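Local structure of PrgA (Enterococcus faecalis, 6Z9K) at residues G156-K160 and Y161-E165; I16-P19 and P20-A24; L96-S99 and D100-K104. The protein provides surface exclusion against unwanted conjugation as a cell-wall-anchored protein extending far from the cell, of which this chain is the metal-binding CAP domain. All coordinates share one frame; numbering follows the deposited sequence. Where two conformers were deposited one is given.

Contact 1. Residues G156-K160 and Y161-E165; sequences GKVSK and YTLQE
S159 closes the N-terminus of helix 160-176 as its N-cap: its OG accepts from the amide T162 N at 3.0 Å, an almost straight bond with an N-H...O angle of 164°. A chi1 of 79° sets OG between the backbone N and the carbonyl carbon, from where it faces forward to the amide three residues on. Two backbone bonds continue the turn, L163 N to S159 O at 3.0 Å and Q164 N to K160 O, also 3.0 Å. On the strand side a water accepts from S159 N at 3.0 Å and lies 2.8 Å from T162 OG1, tying the amide before the helix to its first turn. Methyl groups pack behind these polar atoms. V158 CG2 presses on T162 CG2 at 3.5 Å, tighter than usual, while V158 CG1 meets L163 CD2 at 3.6 Å. K160 and Q164 run side by side in the same direction; the K160 ammonium continues to a salt bridge with E75 of helix 70-90. Strand 157-159 and the helical segment 161-165 meet at 74°, with strand 62-64 paired to the former and supplying W63, which touches both K160 and L163.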
ATOM      1  N   GLY A 156     -19.945  -8.148  -2.885  1.00 45.39           N
ATOM      2  CA  GLY A 156     -18.762  -7.522  -3.499  1.00 43.23           C
ATOM      3  C   GLY A 156     -18.538  -6.077  -3.059  1.00 41.34           C
ATOM      4  O   GLY A 156     -17.629  -5.451  -3.651  1.00 40.43           O
ATOM      5  N   LYS A 157     -19.308  -5.533  -2.109  1.00 38.39           N
ATOM      6  CA  LYS A 157     -19.235  -4.094  -1.750  1.00 38.89           C
ATOM      7  C   LYS A 157     -18.628  -3.892  -0.352  1.00 36.22           C
ATOM      8  O   LYS A 157     -18.700  -4.803   0.476  1.00 37.51           O
ATOM      9  CB  LYS A 157     -20.601  -3.423  -1.846  1.00 41.72           C
ATOM     10  CG  LYS A 157     -21.183  -3.384  -3.253  1.00 44.27           C
ATOM     11  CD  LYS A 157     -22.598  -2.906  -3.228  1.00 49.62           C
ATOM     12  CE  LYS A 157     -23.180  -2.715  -4.611  1.00 51.30           C
ATOM     13  NZ  LYS A 157     -23.959  -1.455  -4.671  1.00 55.48           N
ATOM     14  N   VAL A 158     -17.999  -2.737  -0.146  1.00 33.91           N
ATOM     15  CA  VAL A 158     -17.261  -2.353   1.098  1.00 31.59           C
ATOM     16  C   VAL A 158     -17.180  -0.830   1.095  1.00 29.59           C
ATOM     17  O   VAL A 158     -17.048  -0.261   0.010  1.00 28.61           O
ATOM     18  CB  VAL A 158     -15.866  -3.018   1.232  1.00 32.29           C
ATOM     19  CG1 VAL A 158     -14.963  -2.780   0.053  1.00 32.63           C
ATOM     20  CG2 VAL A 158     -15.143  -2.571   2.470  1.00 31.27           C
ATOM     21  N   SER A 159     -17.269  -0.182   2.251  1.00 28.32           N
ATOM     22  CA  SER A 159     -17.309   1.295   2.274  1.00 28.31           C
ATOM     23  C   SER A 159     -15.911   1.810   1.990  1.00 27.34           C
ATOM     24  O   SER A 159     -14.925   1.107   2.304  1.00 27.46           O
ATOM     25  CB  SER A 159     -17.842   1.872   3.544  1.00 28.91           C
ATOM     26  OG  SER A 159     -16.880   1.869   4.562  1.00 28.15           O
ATOM     27  N   LYS A 160     -15.854   2.998   1.419  1.00 28.16           N
ATOM     28  CA  LYS A 160     -14.612   3.745   1.172  1.00 28.20           C
ATOM     29  C   LYS A 160     -13.884   3.941   2.510  1.00 26.31           C
ATOM     30  O   LYS A 160     -12.667   3.751   2.583  1.00 24.93           O
ATOM     31  CB  LYS A 160     -14.993   5.078   0.540  1.00 31.30           C
ATOM     32  CG  LYS A 160     -13.867   6.071   0.377  1.00 33.04           C
ATOM     33  CD  LYS A 160     -14.278   7.247  -0.419  1.00 35.29           C
ATOM     34  CE  LYS A 160     -13.084   8.028  -0.874  1.00 38.54           C
ATOM     35  NZ  LYS A 160     -13.507   9.064  -1.841  1.00 40.66           N
ATOM     36  N   TYR A 161     -14.624   4.237   3.565  1.00 26.51           N
ATOM     37  CA  TYR A 161     -14.045   4.375   4.926  1.00 26.12           C
ATOM     38  C   TYR A 161     -13.280   3.097   5.273  1.00 24.30           C
ATOM     39  O   TYR A 161     -12.121   3.146   5.693  1.00 23.73           O
ATOM     40  CB  TYR A 161     -15.142   4.660   5.959  1.00 28.17           C
ATOM     41  CG  TYR A 161     -14.630   4.618   7.372  1.00 30.80           C
ATOM     42  CD1 TYR A 161     -14.564   3.423   8.072  1.00 32.19           C
ATOM     43  CD2 TYR A 161     -14.139   5.756   7.982  1.00 33.81           C
ATOM     44  CE1 TYR A 161     -14.033   3.357   9.351  1.00 34.22           C
ATOM     45  CE2 TYR A 161     -13.615   5.712   9.271  1.00 33.97           C
ATOM     46  CZ  TYR A 161     -13.578   4.511   9.962  1.00 34.72           C
ATOM     47  OH  TYR A 161     -13.043   4.456  11.238  1.00 38.41           O
ATOM     48  N   THR A 162     -13.946   1.960   5.143  1.00 23.81           N
ATOM     49  CA  THR A 162     -13.373   0.644   5.505  1.00 23.91           C
ATOM     50  C   THR A 162     -12.116   0.367   4.685  1.00 23.28           C
ATOM     51  O   THR A 162     -11.158  -0.086   5.286  1.00 21.91           O
ATOM     52  CB  THR A 162     -14.384  -0.480   5.326  1.00 25.39           C
ATOM     53  OG1 THR A 162     -15.370  -0.159   6.289  1.00 27.17           O
ATOM     54  CG2 THR A 162     -13.784  -1.849   5.561  1.00 26.54           C
ATOM     55  N   LEU A 163     -12.146   0.586   3.374  1.00 21.84           N
ATOM     56  CA  LEU A 163     -10.918   0.377   2.569  1.00 21.30           C
ATOM     57  C   LEU A 163      -9.793   1.290   3.063  1.00 19.38           C
ATOM     58  O   LEU A 163      -8.650   0.820   3.160  1.00 19.09           O
ATOM     59  CB  LEU A 163     -11.191   0.636   1.100  1.00 21.47           C
ATOM     60  CG  LEU A 163     -12.144  -0.339   0.418  1.00 23.99           C
ATOM     61  CD1 LEU A 163     -12.533   0.184  -0.971  1.00 23.75           C
ATOM     62  CD2 LEU A 163     -11.517  -1.729   0.378  1.00 23.83           C
ATOM     63  N   GLN A 164     -10.047   2.566   3.377  1.00 19.57           N
ATOM     64  CA  GLN A 164      -8.944   3.487   3.785  1.00 19.46           C
ATOM     65  C   GLN A 164      -8.427   3.040   5.150  1.00 18.49           C
ATOM     66  O   GLN A 164      -7.213   3.102   5.397  1.00 18.07           O
ATOM     67  CB  GLN A 164      -9.402   4.949   3.816  1.00 21.12           C
ATOM     68  CG  GLN A 164      -9.663   5.490   2.419  1.00 23.10           C
ATOM     69  CD  GLN A 164      -9.934   6.976   2.345  1.00 25.12           C
ATOM     70  OE1 GLN A 164     -10.067   7.660   3.358  1.00 29.37           O
ATOM     71  NE2 GLN A 164      -9.807   7.497   1.134  1.00 28.56           N
ATOM     72  N   GLU A 165      -9.328   2.602   6.012  1.00 19.39           N
ATOM     73  CA  GLU A 165      -8.958   2.121   7.369  1.00 19.83           C
ATOM     74  C   GLU A 165      -8.077   0.884   7.213  1.00 17.96           C
ATOM     75  O   GLU A 165      -7.038   0.799   7.895  1.00 18.06           O
ATOM     76  CB  GLU A 165     -10.221   1.853   8.188  1.00 22.44           C
ATOM     77  CG  GLU A 165     -10.009   1.401   9.639  1.00 25.23           C
ATOM     78  CD  GLU A 165     -11.363   1.169  10.305  1.00 31.25           C
ATOM     79  OE1 GLU A 165     -12.222   0.483   9.651  1.00 32.61           O
ATOM     80  OE2 GLU A 165     -11.604   1.698  11.433  1.00 38.80           O
TER
HETATM   81  O   HOH W   1     -17.612  -1.318   5.015  1.00 36.01           O

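Contact 2. Residues I16-P19 and P20-A24; sequences INLP and PKFSA
The F22 ring meets L18 and P19 obliquely, L18 reaching the ring with its methyls and P19 packing mainly against the F22 CB at the ring's base. The motif is a type II beta turn from P19 to F22, with P20 and K21 at its two central positions; the positive phi of K21, 73°, belongs to the second of them. L18 CD2 lies 4.0 Å from F22 CD2, its CD1 slightly farther from the same ring atom, and both methyls of the leucine approach this corner from one side of the ring plane. A further aromatic, F176 of helix 160-176, makes an edge-to-face contact with the F22 ring. The turn folds the chain back on itself and brings F22 round to L18 and P19. With chi1 at -169°, F22 CG is anti to the backbone N, which directs the ring towards L18. P19 lies against helix 32-45 through L38 and A42, and L18 and F22 both touch V87 of helix 70-90, so this loop before helix 26-29 lays its apolar groups across three helices. K21 leaves the turn with its CB directed away from segment 16-19, and its ammonium forms a salt bridge with E34. Closing the turn, F22 N donates to P19 O over 3.4 Å, a weak bond bent to 144°.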
ATOM      1  N   ILE A  16       1.248   8.282   9.011  1.00 18.87           N
ATOM      2  CA  ILE A  16       1.776   7.255   9.924  1.00 19.34           C
ATOM      3  C   ILE A  16       2.759   7.909  10.878  1.00 19.63           C
ATOM      4  O   ILE A  16       3.685   8.637  10.430  1.00 20.86           O
ATOM      5  CB  ILE A  16       2.361   6.076   9.130  1.00 20.15           C
ATOM      6  CG1 ILE A  16       1.239   5.436   8.304  1.00 22.11           C
ATOM      7  CG2 ILE A  16       2.995   5.066  10.070  1.00 20.49           C
ATOM      8  CD1 ILE A  16       1.764   4.593   7.212  1.00 24.56           C
ATOM      9  N   ASN A  17       2.606   7.626  12.141  1.00 18.27           N
ATOM     10  CA  ASN A  17       3.484   8.262  13.164  1.00 19.55           C
ATOM     11  C   ASN A  17       4.749   7.428  13.334  1.00 19.37           C
ATOM     12  O   ASN A  17       4.638   6.233  13.674  1.00 20.24           O
ATOM     13  CB  ASN A  17       2.737   8.373  14.480  1.00 19.77           C
ATOM     14  CG  ASN A  17       1.484   9.207  14.339  1.00 21.30           C
ATOM     15  OD1 ASN A  17       1.578  10.347  13.876  1.00 22.00           O
ATOM     16  ND2 ASN A  17       0.332   8.633  14.675  1.00 21.62           N
ATOM     17  N   LEU A  18       5.915   7.997  13.032  1.00 18.71           N
ATOM     18  CA  LEU A  18       7.143   7.188  13.061  1.00 18.41           C
ATOM     19  C   LEU A  18       7.695   7.234  14.466  1.00 17.71           C
ATOM     20  O   LEU A  18       7.746   8.275  15.125  1.00 19.73           O
ATOM     21  CB  LEU A  18       8.190   7.675  12.062  1.00 18.75           C
ATOM     22  CG  LEU A  18       7.730   7.685  10.615  1.00 19.50           C
ATOM     23  CD1 LEU A  18       8.869   8.105   9.705  1.00 19.79           C
ATOM     24  CD2 LEU A  18       7.168   6.348  10.200  1.00 20.08           C
ATOM     25  N   PRO A  19       8.192   6.090  14.947  1.00 17.09           N
ATOM     26  CA  PRO A  19       8.824   6.025  16.264  1.00 17.78           C
ATOM     27  C   PRO A  19      10.274   6.464  16.186  1.00 17.73           C
ATOM     28  O   PRO A  19      10.886   6.459  15.105  1.00 18.34           O
ATOM     29  CB  PRO A  19       8.775   4.527  16.568  1.00 17.72           C
ATOM     30  CG  PRO A  19       8.922   3.889  15.219  1.00 16.93           C
ATOM     31  CD  PRO A  19       8.119   4.777  14.286  1.00 16.65           C
ATOM     32  N   PRO A  20      10.891   6.823  17.327  1.00 18.13           N
ATOM     33  CA  PRO A  20      12.331   7.042  17.345  1.00 18.89           C
ATOM     34  C   PRO A  20      13.104   5.813  16.889  1.00 18.23           C
ATOM     35  O   PRO A  20      12.647   4.679  17.120  1.00 18.16           O
ATOM     36  CB  PRO A  20      12.634   7.352  18.824  1.00 19.08           C
ATOM     37  CG  PRO A  20      11.308   7.767  19.410  1.00 18.81           C
ATOM     38  CD  PRO A  20      10.289   6.919  18.658  1.00 18.20           C
ATOM     39  N   LYS A  21      14.210   6.045  16.188  1.00 18.03           N
ATOM     40  CA  LYS A  21      15.143   5.014  15.688  1.00 18.82           C
ATOM     41  C   LYS A  21      14.564   4.244  14.523  1.00 18.08           C
ATOM     42  O   LYS A  21      15.212   3.326  14.050  1.00 18.06           O
ATOM     43  CB  LYS A  21      15.569   4.029  16.780  1.00 19.27           C
ATOM     44  CG  LYS A  21      16.108   4.717  18.007  1.00 20.14           C
ATOM     45  CD  LYS A  21      16.699   3.709  18.936  1.00 20.83           C
ATOM     46  CE  LYS A  21      16.921   4.289  20.294  1.00 21.57           C
ATOM     47  NZ  LYS A  21      17.466   3.300  21.252  1.00 21.87           N
ATOM     48  N   PHE A  22      13.502   4.728  13.900  1.00 17.25           N
ATOM     49  CA  PHE A  22      12.982   4.073  12.685  1.00 17.56           C
ATOM     50  C   PHE A  22      13.948   4.238  11.517  1.00 18.27           C
ATOM     51  O   PHE A  22      14.582   5.286  11.380  1.00 18.64           O
ATOM     52  CB  PHE A  22      11.596   4.610  12.338  1.00 17.03           C
ATOM     53  CG  PHE A  22      10.910   3.794  11.257  1.00 16.71           C
ATOM     54  CD1 PHE A  22      10.540   2.478  11.488  1.00 16.75           C
ATOM     55  CD2 PHE A  22      10.632   4.329  10.011  1.00 17.93           C
ATOM     56  CE1 PHE A  22       9.872   1.738  10.518  1.00 17.25           C
ATOM     57  CE2 PHE A  22      10.037   3.558   9.018  1.00 17.16           C
ATOM     58  CZ  PHE A  22       9.621   2.291   9.298  1.00 16.85           C
ATOM     59  N   SER A  23      14.077   3.184  10.709  1.00 17.95           N
ATOM     60  CA  SER A  23      14.856   3.182   9.451  1.00 18.64           C
ATOM     61  C   SER A  23      14.351   2.032   8.601  1.00 18.58           C
ATOM     62  O   SER A  23      13.601   1.202   9.136  1.00 20.40           O
ATOM     63  CB  SER A  23      16.331   3.042   9.702  1.00 19.67           C
ATOM     64  OG  SER A  23      16.615   1.743  10.181  1.00 21.31           O
ATOM     65  N   ALA A  24      14.701   2.041   7.325  1.00 20.01           N
ATOM     66  CA  ALA A  24      14.232   1.023   6.374  1.00 20.21           C
ATOM     67  C   ALA A  24      14.832  -0.345   6.742  1.00 22.60           C
ATOM     68  O   ALA A  24      14.286  -1.347   6.279  1.00 23.77           O
ATOM     69  CB  ALA A  24      14.598   1.454   4.978  1.00 20.95           C
TER

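Contact 3. Residues L96-S99 and D100-K104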
ATOM      1  N   LEU A  96       7.067   8.064  -4.879  1.00 18.68           N
ATOM      2  CA  LEU A  96       6.340   7.196  -5.833  1.00 18.51           C
ATOM      3  C   LEU A  96       5.285   8.004  -6.562  1.00 18.10           C
ATOM      4  O   LEU A  96       4.636   8.842  -5.971  1.00 19.20           O
ATOM      5  CB  LEU A  96       5.717   6.015  -5.089  1.00 18.91           C
ATOM      6  CG  LEU A  96       6.660   5.287  -4.129  1.00 20.54           C
ATOM      7  CD1 LEU A  96       5.934   4.320  -3.241  1.00 22.98           C
ATOM      8  CD2 LEU A  96       7.760   4.549  -4.852  1.00 24.55           C
ATOM      9  N   SER A  97       5.114   7.682  -7.837  0.50 17.43           N
ATOM     10  CA  SER A  97       4.058   8.205  -8.712  0.50 17.26           C
ATOM     11  C   SER A  97       2.893   7.233  -8.696  0.50 16.87           C
ATOM     12  O   SER A  97       3.116   6.060  -8.342  0.50 16.26           O
ATOM     13  CB  SER A  97       4.564   8.415 -10.107  0.50 17.76           C
ATOM     14  OG  SER A  97       4.936   7.197 -10.732  0.50 16.51           O
ATOM     15  N   VAL A  98       1.723   7.740  -9.088  1.00 17.76           N
ATOM     16  CA  VAL A  98       0.570   6.953  -9.551  1.00 17.87           C
ATOM     17  C   VAL A  98       0.366   7.297 -11.018  1.00 18.63           C
ATOM     18  O   VAL A  98       0.367   8.466 -11.377  1.00 19.95           O
ATOM     19  CB  VAL A  98      -0.655   7.269  -8.701  1.00 18.08           C
ATOM     20  CG1 VAL A  98      -1.868   6.555  -9.259  1.00 18.45           C
ATOM     21  CG2 VAL A  98      -0.399   6.856  -7.271  1.00 17.48           C
ATOM     22  N   SER A  99       0.213   6.280 -11.851  1.00 19.07           N
ATOM     23  CA  SER A  99      -0.019   6.474 -13.299  1.00 19.70           C
ATOM     24  C   SER A  99      -1.102   5.544 -13.796  1.00 19.82           C
ATOM     25  O   SER A  99      -1.402   4.571 -13.118  1.00 18.47           O
ATOM     26  CB  SER A  99       1.269   6.239 -14.036  1.00 20.63           C
ATOM     27  OG  SER A  99       1.718   4.943 -13.793  1.00 20.08           O
ATOM     28  N   ASP A 100      -1.639   5.792 -14.981  1.00 20.88           N
ATOM     29  CA  ASP A 100      -2.523   4.795 -15.642  1.00 21.75           C
ATOM     30  C   ASP A 100      -1.767   3.466 -15.723  1.00 20.10           C
ATOM     31  O   ASP A 100      -2.377   2.432 -15.510  1.00 19.23           O
ATOM     32  CB  ASP A 100      -2.960   5.327 -16.996  1.00 24.91           C
ATOM     33  CG  ASP A 100      -3.580   6.699 -16.815  1.00 31.71           C
ATOM     34  OD1 ASP A 100      -4.517   6.784 -15.998  1.00 30.40           O
ATOM     35  OD2 ASP A 100      -3.016   7.680 -17.357  1.00 36.32           O
ATOM     36  N   GLN A 101      -0.476   3.516 -15.966  1.00 18.90           N
ATOM     37  CA  GLN A 101       0.394   2.324 -16.107  1.00 19.26           C
ATOM     38  C   GLN A 101       0.408   1.539 -14.789  1.00 17.42           C
ATOM     39  O   GLN A 101       0.172   0.342 -14.795  1.00 17.41           O
ATOM     40  CB  GLN A 101       1.812   2.744 -16.459  1.00 19.50           C
ATOM     41  CG  GLN A 101       2.803   1.611 -16.510  1.00 20.28           C
ATOM     42  CD  GLN A 101       4.091   2.080 -17.144  1.00 19.94           C
ATOM     43  OE1 GLN A 101       4.798   2.925 -16.621  1.00 20.59           O
ATOM     44  NE2 GLN A 101       4.431   1.443 -18.258  1.00 20.49           N
ATOM     45  N   SER A 102       0.648   2.201 -13.669  1.00 16.90           N
ATOM     46  CA  SER A 102       0.765   1.500 -12.361  1.00 15.64           C
ATOM     47  C   SER A 102      -0.605   0.925 -11.959  1.00 15.54           C
ATOM     48  O   SER A 102      -0.685  -0.202 -11.414  1.00 14.96           O
ATOM     49  CB  SER A 102       1.371   2.398 -11.318  1.00 16.35           C
ATOM     50  OG  SER A 102       0.460   3.405 -10.863  1.00 16.25           O
ATOM     51  N   ILE A 103      -1.673   1.656 -12.200  1.00 16.03           N
ATOM     52  CA  ILE A 103      -3.067   1.217 -11.885  1.00 16.14           C
ATOM     53  C   ILE A 103      -3.409  -0.008 -12.733  1.00 15.49           C
ATOM     54  O   ILE A 103      -3.884  -1.006 -12.209  1.00 15.43           O
ATOM     55  CB  ILE A 103      -4.022   2.382 -12.089  1.00 17.57           C
ATOM     56  CG1 ILE A 103      -3.721   3.466 -11.057  1.00 18.67           C
ATOM     57  CG2 ILE A 103      -5.473   1.941 -12.001  1.00 18.73           C
ATOM     58  CD1 ILE A 103      -4.483   4.753 -11.354  1.00 19.24           C
ATOM     59  N   LYS A 104      -3.164   0.061 -14.023  1.00 16.13           N
ATOM     60  CA  LYS A 104      -3.554  -1.048 -14.934  1.00 17.47           C
ATOM     61  C   LYS A 104      -2.775  -2.286 -14.537  1.00 16.72           C
ATOM     62  O   LYS A 104      -3.364  -3.380 -14.543  1.00 17.03           O
ATOM     63  CB  LYS A 104      -3.310  -0.709 -16.411  1.00 18.94           C
ATOM     64  CG  LYS A 104      -3.697  -1.822 -17.384  1.00 21.56           C
ATOM     65  CD  LYS A 104      -3.474  -1.417 -18.799  1.00 25.89           C
ATOM     66  CE  LYS A 104      -3.663  -2.537 -19.796  1.00 28.62           C
ATOM     67  NZ  LYS A 104      -2.693  -3.655 -19.624  1.00 28.79           N
TER
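Polar bonds between S99 and S102 form a capping box at the start of helix 100-112. S99, the N-cap, accepts from the amide S102 N through OG at 2.9 Å. In return S99 N donates to S102 OG at 3.1 Å, nearly straight at 175°, so each serine OG accepts from the other residue's backbone N-H. Both hydroxyls lie between their own backbone N and carbonyl carbon (chi1 59° for S99, 74° for S102), the setting that turns each one towards the other's N-H. S102 OG also bonds to L197 O of strand 196-202, which links the box to the neighbouring sheet. The backbone adds I103 N to S99 O at 3.1 Å, the first helical bond from the cap residue.

Apolar packing is lighter, a single pair in which V98 CG1, anti to its own backbone N, meets I103 CD1 at 3.8 Å. Separately, I103 CG1 makes a van der Waals contact with S99 O at 3.3 Å, laying the isoleucine chain beside the carbonyl that receives its amide.

The polar groups of D100 and Q101 find partners outside the segments: D100 a salt bridge to K74 and a hydrogen bond to Q229, Q101 NE2 a bond to Q227 O; the backbone Q101 N donates to Q229 OE1.

With two side-chain acceptors and a backbone carbonyl in use, the amides of S99, S102 and I103 are all satisfied where the strand gives way to the helix. The carboxylate of D100 in the first turn would also be expected to interact favourably with the helix dipole.

How the contacts relate
Contacts 1 and 3 are both strand-to-helix junctions with a serine N-cap and a valine packed on the helix, yet only contact 3 pairs its cap reciprocally with a second serine; in contact 1 a water joins the corresponding strand-side amide to a threonine hydroxyl. Contact 3 is buried, contact 1 partly buried, and contact 2 lies at the surface, where a proline turn relies on apolar packing and one weak bond. Helix 70-90 touches residues of all three, and helix 160-176, which contact 1 starts, also meets contact 2 through F176 farther along. The three do not touch; contacts 2 and 3 lie on opposite sides of the chain's centre, about 27 Å apart between centres.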